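PDB 1VJK: molybdopterin converting factor, subunit 1 from Pyrococcus furiosus, which probably serves as the small, ubiquitin-like sulfur-carrier subunit of molybdopterin synthase in molybdenum cofactor biosynthesis. Local coordinates for residues A[70-74]-A[75-79]. Numbering follows the deposited sequence.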
ATOM      1  N   ILE A  70       3.799   3.951   3.176  1.00 10.18           N
ATOM      2  CA  ILE A  70       3.899   3.363   1.825  1.00 11.38           C
ATOM      3  C   ILE A  70       4.822   4.185   0.961  1.00  9.29           C
ATOM      4  O   ILE A  70       5.102   5.360   1.266  1.00 10.40           O
ATOM      5  CB  ILE A  70       2.514   3.181   1.134  1.00 13.50           C
ATOM      6  CG1 ILE A  70       1.864   4.534   0.783  1.00 13.78           C
ATOM      7  CG2 ILE A  70       1.588   2.238   1.955  1.00 13.24           C
ATOM      8  CD1 ILE A  70       2.243   5.089  -0.642  1.00 14.86           C
ATOM      9  N   ALA A  71       5.353   3.572  -0.080  1.00  9.22           N
ATOM     10  CA  ALA A  71       6.146   4.287  -1.064  1.00 10.22           C
ATOM     11  C   ALA A  71       5.793   3.752  -2.418  1.00  8.51           C
ATOM     12  O   ALA A  71       5.533   2.547  -2.596  1.00  8.96           O
ATOM     13  CB  ALA A  71       7.653   4.135  -0.797  1.00 10.27           C
ATOM     14  N   VAL A  72       5.746   4.638  -3.398  1.00  8.81           N
ATOM     15  CA  VAL A  72       5.481   4.260  -4.778  1.00  8.84           C
ATOM     16  C   VAL A  72       6.742   4.428  -5.597  1.00  8.64           C
ATOM     17  O   VAL A  72       7.258   5.559  -5.705  1.00  9.25           O
ATOM     18  CB  VAL A  72       4.353   5.099  -5.397  1.00  7.82           C
ATOM     19  CG1 VAL A  72       4.142   4.690  -6.875  1.00 11.22           C
ATOM     20  CG2 VAL A  72       3.054   4.936  -4.591  1.00 11.46           C
ATOM     21  N   ASN A  73       7.242   3.333  -6.166  1.00  8.07           N
ATOM     22  CA  ASN A  73       8.531   3.324  -6.869  1.00  8.98           C
ATOM     23  C   ASN A  73       9.622   4.036  -6.055  1.00  9.23           C
ATOM     24  O   ASN A  73      10.422   4.827  -6.591  1.00 10.71           O
ATOM     25  CB  ASN A  73       8.376   3.947  -8.260  1.00  9.40           C
ATOM     26  CG  ASN A  73       7.347   3.235  -9.076  1.00  9.67           C
ATOM     27  OD1 ASN A  73       7.263   2.003  -9.021  1.00 11.12           O
ATOM     28  ND2 ASN A  73       6.551   3.974  -9.816  1.00 10.56           N
ATOM     29  N   GLY A  74       9.653   3.746  -4.761  1.00 10.30           N
ATOM     30  CA  GLY A  74      10.698   4.247  -3.894  1.00 10.72           C
ATOM     31  C   GLY A  74      10.482   5.647  -3.378  1.00 12.20           C
ATOM     32  O   GLY A  74      11.405   6.189  -2.771  1.00 13.45           O
ATOM     33  N   ARG A  75       9.300   6.235  -3.592  1.00  9.64           N
ATOM     34  CA  ARG A  75       9.054   7.629  -3.198  1.00 11.17           C
ATOM     35  C   ARG A  75       7.856   7.775  -2.281  1.00  9.66           C
ATOM     36  O   ARG A  75       6.837   7.106  -2.483  1.00 10.60           O
ATOM     37  CB  ARG A  75       8.832   8.500  -4.438  1.00 15.12           C
ATOM     38  CG  ARG A  75       9.981   8.559  -5.416  1.00 21.76           C
ATOM     39  CD  ARG A  75       9.589   9.151  -6.775  1.00 28.39           C
ATOM     40  NE  ARG A  75       9.252  10.580  -6.674  1.00 34.94           N
ATOM     41  CZ  ARG A  75       8.009  11.087  -6.685  1.00 36.57           C
ATOM     42  NH1 ARG A  75       6.946  10.301  -6.804  1.00 34.84           N
ATOM     43  NH2 ARG A  75       7.832  12.398  -6.579  1.00 37.68           N
ATOM     44  N   TYR A  76       7.950   8.622  -1.269  1.00 12.30           N
ATOM     45  CA  TYR A  76       6.785   8.977  -0.480  1.00 11.30           C
ATOM     46  C   TYR A  76       5.904   9.879  -1.331  1.00 14.40           C
ATOM     47  O   TYR A  76       6.399  10.791  -2.046  1.00 16.72           O
ATOM     48  CB  TYR A  76       7.191   9.708   0.818  1.00 10.82           C
ATOM     49  CG  TYR A  76       7.949   8.847   1.804  1.00 12.68           C
ATOM     50  CD1 TYR A  76       7.328   7.764   2.444  1.00 12.19           C
ATOM     51  CD2 TYR A  76       9.290   9.117   2.106  1.00 13.64           C
ATOM     52  CE1 TYR A  76       8.020   6.969   3.352  1.00 12.24           C
ATOM     53  CE2 TYR A  76       9.996   8.322   3.006  1.00 13.00           C
ATOM     54  CZ  TYR A  76       9.357   7.255   3.631  1.00 14.04           C
ATOM     55  OH  TYR A  76      10.061   6.464   4.527  1.00 12.86           O
ATOM     56  N   VAL A  77       4.603   9.617  -1.266  1.00 12.43           N
ATOM     57  CA  VAL A  77       3.628  10.356  -2.068  1.00 14.58           C
ATOM     58  C   VAL A  77       2.362  10.627  -1.261  1.00 11.55           C
ATOM     59  O   VAL A  77       2.168  10.087  -0.161  1.00 16.58           O
ATOM     60  CB  VAL A  77       3.228   9.594  -3.356  1.00 16.48           C
ATOM     61  CG1 VAL A  77       4.411   9.414  -4.306  1.00 15.57           C
ATOM     62  CG2 VAL A  77       2.612   8.255  -2.991  1.00 14.80           C
ATOM     63  N   SER A  78       1.488  11.463  -1.829  1.00 12.64           N
ATOM     64  CA  SER A  78       0.230  11.771  -1.179  1.00 12.94           C
ATOM     65  C   SER A  78      -0.792  10.639  -1.380  1.00 11.98           C
ATOM     66  O   SER A  78      -0.635   9.775  -2.263  1.00 13.10           O
ATOM     67  CB  SER A  78      -0.321  13.077  -1.713  1.00 16.44           C
ATOM     68  OG  SER A  78      -1.041  12.854  -2.886  1.00 17.81           O
ATOM     69  N   TRP A  79      -1.847  10.656  -0.572  1.00  9.66           N
ATOM     70  CA  TRP A  79      -2.905   9.658  -0.751  1.00  9.21           C
ATOM     71  C   TRP A  79      -3.669   9.841  -2.046  1.00 10.25           C
ATOM     72  O   TRP A  79      -4.308   8.922  -2.520  1.00  9.56           O
ATOM     73  CB  TRP A  79      -3.890   9.656   0.410  1.00 10.58           C
ATOM     74  CG  TRP A  79      -3.382   8.954   1.660  1.00 13.28           C
ATOM     75  CD1 TRP A  79      -2.272   8.160   1.761  1.00 15.22           C
ATOM     76  CD2 TRP A  79      -3.971   8.981   2.963  1.00 19.47           C
ATOM     77  NE1 TRP A  79      -2.140   7.688   3.048  1.00 15.77           N
ATOM     78  CE2 TRP A  79      -3.168   8.177   3.808  1.00 18.65           C
ATOM     79  CE3 TRP A  79      -5.103   9.604   3.509  1.00 23.51           C
ATOM     80  CZ2 TRP A  79      -3.458   7.986   5.167  1.00 22.30           C
ATOM     81  CZ3 TRP A  79      -5.389   9.412   4.872  1.00 25.91           C
ATOM     82  CH2 TRP A  79      -4.565   8.611   5.676  1.00 24.58           C
TER
HETATM   83  O   HOH W   1       3.996   7.723   0.937  1.00 21.93           O
HETATM   84  O   HOH W   2       6.385   7.739  -7.282  1.00 23.80           O
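Val77 has CG1 anti to its carbonyl carbon (chi1 -64°), which puts CG2 between N and C, and Val72 holds its own CG2 beside the backbone N with CG1 anti to it (chi1 178°), which brings the two methyls together at 3.7 Å, Val72 CG2 to Val77 CG2. Ile70 completes the apolar group, its CD1 reaching the same Val77 CG2 at 4.0 Å; both neighbours cross Val77 at about a right angle.

The chain gets here through a type I' turn from Val72 to Arg75, with Asn73 and Gly74 at its corners, both at positive phi. This is a tight two-residue reversal closed by one antiparallel, hydrogen-bonded pair. Val72 N gives a bond to Arg75 O at 2.8 Å; the return bond, Arg75 N to Val72 O, is 3.0 Å and comes from above the carbonyl plane. Val72 O also accepts from a water at 2.8 Å, and that water lies in the plane of the Arg75 guanidinium, accepting from NH1.

Beyond the pair, the chain swings away from strand 69-72 and a second water takes over, donating to Ile70 O and accepting from Val77 N at 3.0 Å. Asn73 OD1 accepts from Val88 N and its ND2 bonds Asp87 OD1, which ties the turn to the start of strand 88-92 and to Asp87 just before it. Direct bonds thus close the turn, then give way to a water bridge and to Val72-Val77-Ile70 methyl packing, with Ile70 and Val77 lying against Val39 of helix 39-49.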